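Local coordinates for protein HIAXHD3 (PDB 3ZXK) that removes alpha-L-arabinofuranose side chains from its polysaccharide substrate, probably arabinoxylan, as a family 43 glycoside hydrolase, at residues I199-Y204 with W282-P288; D254-G258 with I304-G308; V401-R406 with Y504-F510; M423-L427 with A437-R441; D456-R460 with I483-Y489. All blocks are in the same frame, centred on the assembly; numbering follows the deposited sequence.

Contact 1 of 5, residues I199-Y204 with W282-P288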
# COMPACT_ATOMS: atom_id res chain seq x y z
N ILE A 199 -2.01 11.60 25.25
CA ILE A 199 -1.19 12.80 25.13
C ILE A 199 -1.35 13.68 26.37
O ILE A 199 -2.45 14.14 26.67
CB ILE A 199 -1.53 13.60 23.86
CG1 ILE A 199 -1.46 12.72 22.61
CG2 ILE A 199 -0.63 14.84 23.78
CD1 ILE A 199 -2.04 13.37 21.35
N ARG A 200 -0.23 13.89 27.09
CA ARG A 200 -0.18 14.67 28.33
C ARG A 200 -1.36 14.42 29.28
O ARG A 200 -2.04 15.37 29.72
CB ARG A 200 -0.01 16.16 28.03
CG ARG A 200 1.22 16.49 27.21
CD ARG A 200 1.35 18.00 26.98
NE ARG A 200 0.40 18.47 25.96
CZ ARG A 200 0.70 18.77 24.70
NH1 ARG A 200 1.96 18.68 24.26
NH2 ARG A 200 -0.25 19.16 23.87
N GLY A 201 -1.62 13.15 29.57
CA GLY A 201 -2.61 12.79 30.56
C GLY A 201 -4.01 12.55 30.03
O GLY A 201 -4.87 12.09 30.78
N ASN A 202 -4.24 12.86 28.76
CA ASN A 202 -5.57 12.75 28.17
C ASN A 202 -5.67 11.73 27.04
O ASN A 202 -4.68 11.43 26.40
CB ASN A 202 -5.98 14.12 27.61
CG ASN A 202 -6.26 15.14 28.70
OD1 ASN A 202 -7.01 14.88 29.63
ND2 ASN A 202 -5.67 16.32 28.57
N TYR A 203 -6.87 11.22 26.79
CA TYR A 203 -7.09 10.27 25.70
C TYR A 203 -7.77 10.95 24.52
O TYR A 203 -8.77 11.64 24.68
CB TYR A 203 -7.93 9.08 26.17
CG TYR A 203 -7.23 8.29 27.25
CD1 TYR A 203 -7.36 8.64 28.59
CD2 TYR A 203 -6.39 7.20 26.92
CE1 TYR A 203 -6.69 7.97 29.60
CE2 TYR A 203 -5.71 6.50 27.92
CZ TYR A 203 -5.89 6.88 29.26
OH TYR A 203 -5.22 6.23 30.30
N TYR A 204 -7.19 10.74 23.36
CA TYR A 204 -7.70 11.27 22.11
C TYR A 204 -7.95 10.13 21.13
O TYR A 204 -7.18 9.15 21.05
CB TYR A 204 -6.71 12.27 21.49
CG TYR A 204 -6.46 13.50 22.33
CD1 TYR A 204 -5.57 13.48 23.39
CD2 TYR A 204 -7.13 14.71 22.07
CE1 TYR A 204 -5.33 14.59 24.16
CE2 TYR A 204 -6.88 15.86 22.84
CZ TYR A 204 -6.00 15.77 23.91
OH TYR A 204 -5.71 16.85 24.71
N TRP A 282 -1.44 23.37 19.49
CA TRP A 282 -2.36 22.99 20.54
C TRP A 282 -2.99 24.22 21.11
O TRP A 282 -2.31 25.21 21.38
CB TRP A 282 -1.62 22.20 21.60
CG TRP A 282 -1.27 20.82 21.11
CD1 TRP A 282 -0.17 20.42 20.36
CD2 TRP A 282 -2.10 19.63 21.25
NE1 TRP A 282 -0.23 19.08 20.08
CE2 TRP A 282 -1.37 18.54 20.59
CE3 TRP A 282 -3.31 19.36 21.88
CZ2 TRP A 282 -1.88 17.25 20.55
CZ3 TRP A 282 -3.80 18.06 21.84
CH2 TRP A 282 -3.09 17.03 21.20
N THR A 283 -4.31 24.18 21.30
CA THR A 283 -4.99 25.26 21.99
C THR A 283 -4.65 25.25 23.48
O THR A 283 -4.16 24.24 24.03
CB THR A 283 -6.53 25.20 21.83
OG1 THR A 283 -7.03 24.06 22.54
CG2 THR A 283 -6.92 25.11 20.36
N ALA A 284 -4.87 26.38 24.12
CA ALA A 284 -4.68 26.46 25.57
C ALA A 284 -5.63 25.50 26.27
O ALA A 284 -5.28 24.97 27.31
CB ALA A 284 -4.89 27.89 26.06
N ASP A 285 -6.83 25.28 25.70
CA ASP A 285 -7.77 24.34 26.33
C ASP A 285 -7.56 22.85 25.97
O ASP A 285 -8.38 22.00 26.31
CB ASP A 285 -9.26 24.80 26.26
CG ASP A 285 -9.79 24.91 24.84
OD1 ASP A 285 -9.07 24.59 23.87
OD2 ASP A 285 -10.98 25.35 24.70
N GLY A 286 -6.45 22.54 25.28
CA GLY A 286 -6.01 21.15 25.10
C GLY A 286 -6.51 20.42 23.87
O GLY A 286 -6.70 19.20 23.90
N TRP A 287 -6.66 21.15 22.76
CA TRP A 287 -7.08 20.52 21.51
C TRP A 287 -6.11 20.81 20.40
O TRP A 287 -5.53 21.90 20.38
CB TRP A 287 -8.44 21.04 21.11
CG TRP A 287 -9.55 20.65 22.03
CD1 TRP A 287 -9.95 21.29 23.19
CD2 TRP A 287 -10.43 19.50 21.89
NE1 TRP A 287 -11.04 20.65 23.75
CE2 TRP A 287 -11.37 19.56 23.02
CE3 TRP A 287 -10.57 18.48 20.95
CZ2 TRP A 287 -12.39 18.62 23.18
CZ3 TRP A 287 -11.59 17.53 21.13
CH2 TRP A 287 -12.48 17.60 22.22
N PRO A 288 -5.93 19.88 19.46
CA PRO A 288 -5.01 20.16 18.34
C PRO A 288 -5.74 20.85 17.19
O PRO A 288 -6.93 20.61 16.98
CB PRO A 288 -4.56 18.76 17.90
CG PRO A 288 -5.73 17.87 18.23
CD PRO A 288 -6.39 18.47 19.46
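Arg200 and Tyr204 hold the indole of Trp282 from two directions. The guanidinium stands almost upright over one indole face, planes 84° apart, with Arg200 NH2 3.2 Å from Trp282 CD2 and Arg200 CZ above the five-membered ring: a cation-pi contact. Pro288 CB covers the opposite face. The six-membered edge of the indole points at the face of Tyr204 in a T-shaped pair, planes at 77°, while Ile199 CD1 meets the rim 3.8 Å from Trp282 CH2. Tyrosine suits its place because its hydroxyl reaches past the ring to the backbone, Tyr204 OH donating to Gly286 O at 2.7 Å. Behind these groups, a type I' turn from Ile199 to Asn202 carries Arg200, and a type I turn from Thr283 to Gly286 presents the carbonyl, steadied by Trp287 N donating to Thr283 OG1. Further out, Trp282 meets Trp260 edge-to-face and Tyr204 packs on Val216 and Arg218 of strand 213-219, so the contact joins two sheets, adjacent blades of the family 43 beta-propeller.

Contact 2 of 5, residues D254-G258 with I304-G308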
# COMPACT_ATOMS: atom_id res chain seq x y z
N ASP A 254 4.21 13.06 17.12
CA ASP A 254 5.10 14.04 17.71
C ASP A 254 6.50 13.87 17.14
O ASP A 254 6.98 12.74 17.01
CB ASP A 254 5.15 13.90 19.24
CG ASP A 254 5.48 12.47 19.73
OD1 ASP A 254 4.76 11.49 19.36
OD2 ASP A 254 6.38 12.31 20.58
N ALA A 255 7.15 14.97 16.80
CA ALA A 255 8.57 14.94 16.44
C ALA A 255 9.43 14.99 17.70
O ALA A 255 8.92 15.29 18.80
CB ALA A 255 8.91 16.09 15.49
N PRO A 256 10.73 14.68 17.58
CA PRO A 256 11.57 14.74 18.78
C PRO A 256 11.57 16.10 19.49
O PRO A 256 11.76 16.15 20.71
CB PRO A 256 12.97 14.41 18.24
CG PRO A 256 12.69 13.55 17.06
CD PRO A 256 11.47 14.16 16.42
N ASP A 257 11.32 17.20 18.77
CA ASP A 257 11.29 18.53 19.40
C ASP A 257 9.96 18.82 20.14
O ASP A 257 9.78 19.91 20.70
CB ASP A 257 11.65 19.62 18.36
CG ASP A 257 10.56 19.85 17.31
OD1 ASP A 257 9.59 19.08 17.26
OD2 ASP A 257 10.67 20.85 16.55
N GLY A 258 9.06 17.84 20.16
CA GLY A 258 7.76 18.00 20.84
C GLY A 258 6.63 18.59 19.99
O GLY A 258 5.48 18.69 20.44
N ILE A 304 10.51 21.90 7.65
CA ILE A 304 10.84 20.50 7.79
C ILE A 304 10.58 20.07 9.26
O ILE A 304 10.94 20.77 10.18
CB ILE A 304 12.30 20.22 7.32
CG1 ILE A 304 12.52 18.72 7.08
CG2 ILE A 304 13.32 20.86 8.26
CD1 ILE A 304 11.86 18.21 5.82
N PRO A 305 9.91 18.93 9.48
CA PRO A 305 9.56 18.60 10.88
C PRO A 305 10.76 18.27 11.76
O PRO A 305 10.69 18.45 12.98
CB PRO A 305 8.63 17.39 10.72
CG PRO A 305 8.02 17.58 9.34
CD PRO A 305 9.16 18.12 8.51
N VAL A 306 11.84 17.79 11.15
CA VAL A 306 13.07 17.51 11.88
C VAL A 306 14.23 18.15 11.14
O VAL A 306 14.37 17.93 9.94
CB VAL A 306 13.31 15.98 12.05
CG1 VAL A 306 14.68 15.68 12.67
CG2 VAL A 306 12.22 15.41 12.93
N ARG A 307 15.04 18.92 11.86
CA ARG A 307 16.18 19.66 11.29
C ARG A 307 17.42 18.80 11.38
O ARG A 307 17.64 18.14 12.39
CB ARG A 307 16.38 21.03 11.97
CG ARG A 307 15.18 21.96 11.76
CD ARG A 307 15.04 23.05 12.84
NE ARG A 307 14.70 22.49 14.14
CZ ARG A 307 13.48 22.16 14.53
NH1 ARG A 307 12.42 22.29 13.71
NH2 ARG A 307 13.30 21.68 15.75
N GLY A 308 18.24 18.81 10.32
CA GLY A 308 19.48 18.03 10.30
C GLY A 308 19.23 16.54 10.47
O GLY A 308 19.99 15.85 11.14
O HOH W 1 12.01 17.63 15.66
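Ala255 and Pro305 bring two loops together without strand pairing, their CA atoms 6.7 Å apart, and the first loop folds into a type I turn closed by Gly258 N donating to Ala255 O. Small apolar groups make one part of the contact. Val306 CG2, set beside its own backbone N, lies 3.8 Å from Pro256 CD, the two side chains crossing at about a right angle. Ala255 CB faces Pro305 O at 3.9 Å, and Phe29 of strand 28-32 touches Ala255, Pro256 and Val306, so compact residues suit this shared patch. Beside them Arg307 bends at CG-CD (chi3 -67°), which turns its guanidinium back to Asp257. There NH2 gives a nearly straight bond, 176° at the hydrogen and 2.9 Å from Arg307 NH2 to Asp257 OD2. The carboxylate oxygen lies in the guanidinium plane and is met on its anti side, somewhat out of the carboxylate plane, while Asp257 OD1 bonds Thr259 OG1. A water bridges the backbones, accepting from Asp257 N and donating to Pro305 O. A single exposed salt bridge, this water and the apolar patch together join the loop after propeller strand 250-254 to the segment after strand 301-303; solvent probably weakens the charge attraction.

Contact 3 of 5, residues V401-R406 with Y504-F510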
# COMPACT_ATOMS: atom_id res chain seq x y z
N VAL A 401 2.05 -5.61 -17.07
CA VAL A 401 0.69 -5.19 -16.94
C VAL A 401 0.56 -3.91 -16.11
O VAL A 401 1.26 -3.69 -15.10
CB VAL A 401 -0.18 -6.34 -16.36
CG1 VAL A 401 0.37 -6.84 -14.99
CG2 VAL A 401 -1.68 -5.95 -16.28
N LEU A 402 -0.33 -3.04 -16.60
CA LEU A 402 -0.84 -1.90 -15.85
C LEU A 402 -2.04 -2.48 -15.11
O LEU A 402 -3.11 -2.71 -15.71
CB LEU A 402 -1.25 -0.80 -16.82
CG LEU A 402 -1.79 0.39 -16.02
CD1 LEU A 402 -0.68 1.19 -15.37
CD2 LEU A 402 -2.61 1.30 -16.89
N PHE A 403 -1.84 -2.79 -13.82
CA PHE A 403 -2.74 -3.70 -13.12
C PHE A 403 -3.70 -2.98 -12.19
O PHE A 403 -3.30 -2.23 -11.32
CB PHE A 403 -1.92 -4.76 -12.33
CG PHE A 403 -2.78 -5.87 -11.78
CD1 PHE A 403 -3.20 -6.93 -12.61
CD2 PHE A 403 -3.17 -5.87 -10.45
CE1 PHE A 403 -4.02 -7.95 -12.09
CE2 PHE A 403 -3.99 -6.88 -9.93
CZ PHE A 403 -4.41 -7.92 -10.75
N ARG A 404 -4.98 -3.25 -12.39
CA ARG A 404 -6.07 -2.79 -11.53
C ARG A 404 -7.33 -3.46 -12.08
O ARG A 404 -7.26 -4.37 -12.93
CB ARG A 404 -6.18 -1.26 -11.52
CG ARG A 404 -6.73 -0.70 -10.23
CD ARG A 404 -7.15 0.75 -10.36
NE ARG A 404 -7.60 1.33 -9.10
CZ ARG A 404 -8.85 1.74 -8.82
NH1 ARG A 404 -9.84 1.57 -9.69
NH2 ARG A 404 -9.10 2.33 -7.66
N ASP A 405 -8.50 -2.99 -11.63
CA ASP A 405 -9.78 -3.55 -12.10
C ASP A 405 -10.11 -3.22 -13.57
O ASP A 405 -10.95 -3.88 -14.15
CB ASP A 405 -10.93 -3.10 -11.20
CG ASP A 405 -11.05 -1.58 -11.09
OD1 ASP A 405 -10.03 -0.87 -11.16
OD2 ASP A 405 -12.20 -1.12 -10.91
N ARG A 406 -9.50 -2.18 -14.14
CA ARG A 406 -9.50 -1.95 -15.60
C ARG A 406 -8.05 -1.95 -16.03
O ARG A 406 -7.31 -1.02 -15.70
CB ARG A 406 -10.15 -0.61 -15.97
CG ARG A 406 -10.44 -0.49 -17.47
CD ARG A 406 -10.43 0.95 -17.93
NE ARG A 406 -11.66 1.62 -17.49
CZ ARG A 406 -11.91 2.91 -17.65
NH1 ARG A 406 -11.02 3.68 -18.29
NH2 ARG A 406 -13.05 3.41 -17.20
N TYR A 504 -12.18 -0.11 -6.23
CA TYR A 504 -11.13 -1.12 -6.01
C TYR A 504 -10.15 -0.71 -4.90
O TYR A 504 -9.35 -1.52 -4.45
CB TYR A 504 -10.40 -1.34 -7.34
CG TYR A 504 -9.39 -2.46 -7.36
CD1 TYR A 504 -9.82 -3.79 -7.49
CD2 TYR A 504 -8.02 -2.21 -7.29
CE1 TYR A 504 -8.92 -4.84 -7.53
CE2 TYR A 504 -7.09 -3.25 -7.34
CZ TYR A 504 -7.53 -4.56 -7.46
OH TYR A 504 -6.59 -5.58 -7.49
N PHE A 505 -10.19 0.56 -4.54
CA PHE A 505 -9.39 1.19 -3.48
C PHE A 505 -7.92 1.35 -3.81
O PHE A 505 -7.41 2.47 -3.80
CB PHE A 505 -9.60 0.53 -2.10
CG PHE A 505 -10.96 0.79 -1.50
CD1 PHE A 505 -11.30 2.04 -1.00
CD2 PHE A 505 -11.91 -0.23 -1.46
CE1 PHE A 505 -12.56 2.27 -0.44
CE2 PHE A 505 -13.18 -0.01 -0.92
CZ PHE A 505 -13.50 1.24 -0.41
N THR A 506 -7.23 0.25 -4.10
CA THR A 506 -5.81 0.31 -4.44
C THR A 506 -5.61 1.09 -5.75
O THR A 506 -6.45 1.06 -6.62
CB THR A 506 -5.31 -1.14 -4.63
OG1 THR A 506 -5.54 -1.84 -3.41
CG2 THR A 506 -3.79 -1.20 -4.96
N GLY A 507 -4.50 1.81 -5.87
CA GLY A 507 -4.20 2.49 -7.12
C GLY A 507 -3.69 1.57 -8.21
O GLY A 507 -3.51 0.36 -8.00
N TYR A 508 -3.51 2.14 -9.40
CA TYR A 508 -2.89 1.40 -10.48
C TYR A 508 -1.49 0.97 -10.11
O TYR A 508 -0.72 1.77 -9.51
CB TYR A 508 -2.81 2.25 -11.74
CG TYR A 508 -4.04 2.10 -12.60
CD1 TYR A 508 -4.16 1.04 -13.50
CD2 TYR A 508 -5.11 2.99 -12.50
CE1 TYR A 508 -5.28 0.90 -14.31
CE2 TYR A 508 -6.26 2.85 -13.30
CZ TYR A 508 -6.35 1.78 -14.20
OH TYR A 508 -7.43 1.61 -15.01
N ARG A 509 -1.13 -0.24 -10.52
CA ARG A 509 0.24 -0.75 -10.27
C ARG A 509 0.93 -1.19 -11.56
O ARG A 509 0.27 -1.43 -12.58
CB ARG A 509 0.21 -1.94 -9.28
CG ARG A 509 -0.20 -1.49 -7.90
CD ARG A 509 -0.07 -2.63 -6.94
NE ARG A 509 -0.24 -2.13 -5.58
CZ ARG A 509 0.22 -2.75 -4.49
NH1 ARG A 509 0.88 -3.90 -4.62
NH2 ARG A 509 0.02 -2.22 -3.30
N PHE A 510 2.26 -1.29 -11.48
CA PHE A 510 3.07 -1.98 -12.49
C PHE A 510 3.18 -3.45 -12.07
O PHE A 510 3.36 -3.75 -10.88
CB PHE A 510 4.51 -1.44 -12.56
CG PHE A 510 4.65 -0.03 -13.08
CD1 PHE A 510 4.03 0.39 -14.25
CD2 PHE A 510 5.51 0.83 -12.43
CE1 PHE A 510 4.22 1.69 -14.73
CE2 PHE A 510 5.72 2.13 -12.90
CZ PHE A 510 5.07 2.56 -14.04
O HOH W 2 -3.64 -2.43 -8.43
O HOH W 3 -12.58 0.71 -9.03
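Phe403 and Arg509 form an antiparallel hydrogen-bonded pair in the buried middle of a large sheet, where strand 396-403 ends beside the start of 509-516. Phe403 N donates to Arg509 O at 2.8 Å, and Arg509 N returns a bond to Phe403 O. Past this pair the chains part, a water bridging Phe403 O and Gly507 O; Arg404 reaches across, its extended chain letting NE bond Thr506 O at 2.7 Å in the carbonyl plane. Tyr504 CB lies over one guanidinium face, and Arg404 NH1 makes a salt bridge, weakly hydrogen-bonded, to Asp405 OD1. The sheet belongs to the concanavalin A-like beta-sandwich; next to Tyr504, Phe505 comes within about 4 Å of the bound xylose and arabinose. The Tyr508 ring carries Arg404 CD on its face, 3.8 Å from the ring centroid, while Leu402 CG touches Tyr508 CD1 at 3.5 Å. Tyr508 OH donates to Arg406 O over 2.7 Å and also bonds Thr499 N. With an alanine in place of Tyr508, Arg406 O would probably lose its hydroxyl donor and the Arg404 chain its aromatic support.

Contact 4 of 5, residues M423-L427 with A437-R441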
# COMPACT_ATOMS: atom_id res chain seq x y z
N MET A 423 -0.25 -6.33 -27.57
CA MET A 423 -0.78 -5.41 -26.58
C MET A 423 -2.26 -5.76 -26.42
O MET A 423 -2.97 -5.82 -27.40
CB MET A 423 -0.54 -3.94 -27.03
CG MET A 423 -0.96 -2.90 -26.01
SD MET A 423 -2.73 -2.51 -26.10
CE MET A 423 -2.96 -1.25 -24.83
N VAL A 424 -2.68 -6.01 -25.18
CA VAL A 424 -4.03 -6.43 -24.80
C VAL A 424 -4.69 -5.36 -23.92
O VAL A 424 -4.09 -4.85 -22.95
CB VAL A 424 -3.96 -7.79 -24.05
CG1 VAL A 424 -5.29 -8.16 -23.38
CG2 VAL A 424 -3.45 -8.88 -24.99
N ASP A 425 -5.95 -5.04 -24.24
CA ASP A 425 -6.69 -4.12 -23.40
C ASP A 425 -8.06 -4.69 -23.08
O ASP A 425 -8.31 -5.87 -23.33
CB ASP A 425 -6.74 -2.70 -24.03
CG ASP A 425 -7.51 -2.65 -25.35
OD1 ASP A 425 -8.10 -3.65 -25.81
OD2 ASP A 425 -7.56 -1.53 -25.93
N ASP A 426 -8.93 -3.89 -22.47
CA ASP A 426 -10.28 -4.34 -22.08
C ASP A 426 -10.28 -5.55 -21.14
O ASP A 426 -11.15 -6.42 -21.22
CB ASP A 426 -11.16 -4.61 -23.30
CG ASP A 426 -12.63 -4.72 -22.94
OD1 ASP A 426 -13.12 -3.90 -22.12
OD2 ASP A 426 -13.31 -5.63 -23.48
N LEU A 427 -9.32 -5.57 -20.22
CA LEU A 427 -9.33 -6.52 -19.11
C LEU A 427 -10.07 -5.85 -17.97
O LEU A 427 -9.63 -4.82 -17.47
CB LEU A 427 -7.90 -6.84 -18.67
CG LEU A 427 -6.94 -7.53 -19.65
CD1 LEU A 427 -5.49 -7.26 -19.29
CD2 LEU A 427 -7.25 -9.03 -19.68
N ALA A 437 -15.43 -9.30 -15.87
CA ALA A 437 -16.40 -8.81 -16.85
C ALA A 437 -15.87 -8.99 -18.26
O ALA A 437 -16.65 -9.22 -19.18
CB ALA A 437 -16.73 -7.35 -16.58
N SER A 438 -14.55 -8.89 -18.43
CA SER A 438 -13.89 -9.12 -19.73
C SER A 438 -12.46 -9.63 -19.56
O SER A 438 -11.69 -9.10 -18.76
CB SER A 438 -13.84 -7.83 -20.55
OG SER A 438 -13.24 -8.08 -21.82
N THR A 439 -12.12 -10.66 -20.32
CA THR A 439 -10.78 -11.26 -20.30
C THR A 439 -9.82 -10.65 -21.31
O THR A 439 -8.69 -11.11 -21.47
CB THR A 439 -10.85 -12.79 -20.47
OG1 THR A 439 -11.56 -13.08 -21.68
CG2 THR A 439 -11.61 -13.43 -19.32
N GLY A 440 -10.27 -9.59 -21.99
CA GLY A 440 -9.39 -8.78 -22.81
C GLY A 440 -9.40 -9.14 -24.28
O GLY A 440 -9.93 -10.16 -24.68
N ARG A 441 -8.82 -8.27 -25.09
CA ARG A 441 -8.68 -8.55 -26.52
C ARG A 441 -7.32 -8.01 -26.95
O ARG A 441 -6.83 -7.05 -26.34
CB ARG A 441 -9.79 -7.85 -27.32
CG ARG A 441 -9.91 -6.35 -27.00
CD ARG A 441 -10.61 -5.57 -28.10
NE ARG A 441 -10.34 -4.14 -27.97
CZ ARG A 441 -11.14 -3.26 -27.36
NH1 ARG A 441 -12.29 -3.64 -26.80
NH2 ARG A 441 -10.80 -1.98 -27.31
O HOH W 4 -8.49 -1.29 -28.37
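The Arg441 guanidinium has Asp425 OD1 and Asp426 CB over one face and, at its edge in the plane, a water. The Asp425 carboxylate stands at 90° to it, so the salt bridge, 3.2 Å from Asp425 OD1 to Arg441 NE, rests on charge alone, no N-H pointing at the oxygen. The water mends this geometry: it accepts from Arg441 NH2 and donates to Asp425 OD2, each at 2.6 Å. Asp425 CG sits between its backbone N and carbonyl carbon (chi1 65°), which stands the carboxylate beneath the arginine. If a leucine replaced Asp425, the guanidinium would probably be left without its nearest countercharge and the bridging water without its acceptor. Backbone bonds run both ways between these residues, Asp425 N to Arg441 O and Arg441 N to Asp425 O, making them an antiparallel hydrogen-bonded pair of the hairpin 418-429/436-448, on the outer border of a sandwich sheet. A classic beta bulge sets Ala437 and Ser438 both opposite Arg428. Within it Ser438 OG lies 2.7 Å from Asp426 O and 3.0 Å from Asp426 OD2, two acceptors competing for one hydroxyl proton, while Asp426 OD1 pairs with Arg428 NE. Gly440 suits its place because a CB there would collide with Leu427 CD2 and Val424 CG1, and Leu427 itself packs on Ala407 and Tyr409 of the adjoining strand.

Contact 5 of 5, residues D456-R460 with I483-Y489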
# COMPACT_ATOMS: atom_id res chain seq x y z
N ASP A 456 16.23 -11.54 -24.55
CA ASP A 456 16.35 -10.21 -23.96
C ASP A 456 15.30 -9.27 -24.52
O ASP A 456 15.56 -8.52 -25.46
CB ASP A 456 17.75 -9.64 -24.18
CG ASP A 456 18.07 -8.49 -23.23
OD1 ASP A 456 17.85 -8.65 -22.02
OD2 ASP A 456 18.59 -7.46 -23.70
N ILE A 457 14.11 -9.33 -23.94
CA ILE A 457 13.02 -8.46 -24.35
C ILE A 457 12.69 -7.47 -23.25
O ILE A 457 12.60 -7.84 -22.08
CB ILE A 457 11.77 -9.26 -24.77
CG1 ILE A 457 10.65 -8.33 -25.22
CG2 ILE A 457 11.27 -10.15 -23.63
CD1 ILE A 457 9.65 -9.00 -26.15
N TRP A 458 12.53 -6.21 -23.63
CA TRP A 458 12.27 -5.15 -22.68
C TRP A 458 10.90 -4.63 -22.93
O TRP A 458 10.52 -4.33 -24.08
CB TRP A 458 13.26 -4.02 -22.85
CG TRP A 458 14.71 -4.43 -22.68
CD1 TRP A 458 15.43 -5.40 -23.39
CD2 TRP A 458 15.70 -3.80 -21.78
NE1 TRP A 458 16.74 -5.44 -22.96
CE2 TRP A 458 16.96 -4.51 -22.00
CE3 TRP A 458 15.65 -2.78 -20.83
CZ2 TRP A 458 18.12 -4.18 -21.30
CZ3 TRP A 458 16.81 -2.47 -20.13
CH2 TRP A 458 18.02 -3.16 -20.36
N LEU A 459 10.13 -4.56 -21.86
CA LEU A 459 8.74 -4.16 -21.92
C LEU A 459 8.53 -2.93 -21.05
O LEU A 459 8.82 -2.95 -19.84
CB LEU A 459 7.83 -5.31 -21.45
CG LEU A 459 7.89 -6.57 -22.33
CD1 LEU A 459 7.03 -7.67 -21.71
CD2 LEU A 459 7.47 -6.26 -23.79
N ARG A 460 7.96 -1.89 -21.65
CA ARG A 460 7.86 -0.59 -21.02
C ARG A 460 6.44 -0.06 -20.93
O ARG A 460 5.71 -0.06 -21.91
CB ARG A 460 8.75 0.40 -21.81
CG ARG A 460 8.67 1.87 -21.40
CD ARG A 460 9.74 2.71 -22.09
NE ARG A 460 9.18 4.03 -22.39
CZ ARG A 460 9.64 4.84 -23.34
NH1 ARG A 460 10.70 4.51 -24.05
NH2 ARG A 460 9.04 6.01 -23.55
N ILE A 483 13.53 -4.84 -28.57
CA ILE A 483 14.24 -6.09 -28.84
C ILE A 483 15.67 -5.79 -29.30
O ILE A 483 16.30 -6.59 -29.98
CB ILE A 483 13.47 -6.97 -29.85
CG1 ILE A 483 13.12 -6.19 -31.11
CG2 ILE A 483 12.20 -7.51 -29.21
CD1 ILE A 483 13.01 -7.05 -32.36
N ASP A 484 16.18 -4.63 -28.90
CA ASP A 484 17.60 -4.32 -29.14
C ASP A 484 18.29 -3.85 -27.86
O ASP A 484 19.04 -2.87 -27.86
CB ASP A 484 17.76 -3.35 -30.31
CG ASP A 484 17.28 -1.95 -29.99
OD1 ASP A 484 16.58 -1.73 -28.99
OD2 ASP A 484 17.64 -1.05 -30.77
N GLY A 485 18.04 -4.56 -26.76
CA GLY A 485 18.72 -4.28 -25.49
C GLY A 485 18.35 -2.97 -24.84
O GLY A 485 19.14 -2.41 -24.08
N GLY A 486 17.16 -2.46 -25.14
CA GLY A 486 16.66 -1.22 -24.54
C GLY A 486 17.17 0.04 -25.20
O GLY A 486 16.99 1.14 -24.68
N ARG A 487 17.82 -0.11 -26.35
CA ARG A 487 18.38 1.02 -27.07
C ARG A 487 17.30 1.80 -27.84
O ARG A 487 17.35 3.02 -27.95
CB ARG A 487 19.52 0.56 -28.00
CG ARG A 487 20.38 1.70 -28.53
CD ARG A 487 20.79 2.68 -27.43
NE ARG A 487 21.08 4.03 -27.93
CZ ARG A 487 20.19 5.01 -28.05
NH1 ARG A 487 18.92 4.81 -27.71
NH2 ARG A 487 20.56 6.20 -28.50
N THR A 488 16.33 1.06 -28.38
CA THR A 488 15.23 1.64 -29.12
C THR A 488 13.96 1.01 -28.59
O THR A 488 13.92 -0.20 -28.39
CB THR A 488 15.35 1.31 -30.62
OG1 THR A 488 16.53 1.92 -31.15
CG2 THR A 488 14.13 1.81 -31.43
N TYR A 489 12.95 1.84 -28.36
CA TYR A 489 11.62 1.38 -27.99
C TYR A 489 10.64 1.70 -29.10
O TYR A 489 10.69 2.77 -29.72
CB TYR A 489 11.14 2.01 -26.67
CG TYR A 489 11.79 1.36 -25.48
CD1 TYR A 489 11.22 0.23 -24.88
CD2 TYR A 489 12.99 1.86 -24.97
CE1 TYR A 489 11.84 -0.38 -23.79
CE2 TYR A 489 13.61 1.28 -23.88
CZ TYR A 489 13.04 0.15 -23.31
OH TYR A 489 13.65 -0.45 -22.24
O HOH W 5 17.58 -7.17 -26.56
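Trp458 and the Gly485-Gly486 backbone meet at a type I' turn, Asp484 to Arg487, in the loop between strands 476-482 and 490-497 of a concanavalin A-like sandwich sheet. Flat-face contacts dominate. The peptide of the two glycines lies over the indole, and Gly486 CA stands above the five-membered ring, 4.1 Å from its centroid; glycine suits both places, taking the positive phi of the turn and, at Gly486, avoiding a CB that would press on Trp458 CE3. Arg460 CD lies over the centre of the Tyr489 ring, 4.0 Å from the centroid, a CH-pi contact, with NH1 beyond it near Tyr489 CD2. The charge of Arg460 is met mainly by Asp462. Apolar packing adds Trp458 CB against Tyr489 CE1 and Ile457 CD1 against Ile483 CG2, at 4.0 and 4.3 Å. No direct hydrogen bond crosses between the segments, so the polar links run within one side or through water. Asp456, whose OD1 pairs with Arg386 and Lys527, fixes the indole: Trp458 NE1 donates to Asp456 OD2 at 2.8 Å and 169°, coming from above the carboxylate plane. A water then ties the sides together, accepting from Gly485 N and donating to both Asp456 OD2 and Asp456 O, the latter at 2.7 Å.

Overall arrangement
Contacts 1 and 2 belong to the propeller side of the chain and both touch the sheet of strands 250-254 to 288-290, contact 2 by the loop after its first strand and contact 1 by the loop before its last, tying it to the next blade; their segments alternate along the chain. Contacts 3 and 4 lie in one sandwich sheet, centres 14 Å apart, contact 3 in its buried middle and contact 4 at its outermost hairpin, partly buried like 1 and 2; contact 5 serves the sandwich's other sheet, at the surface. Contact 3 combines strand pairing with a bonded arginine, contacts 2 and 4 set arginine against aspartate, contact 1 has a cation-pi pair, contact 5 lays an arginine's aliphatic chain on a tyrosine, and waters bridge all but contact 1.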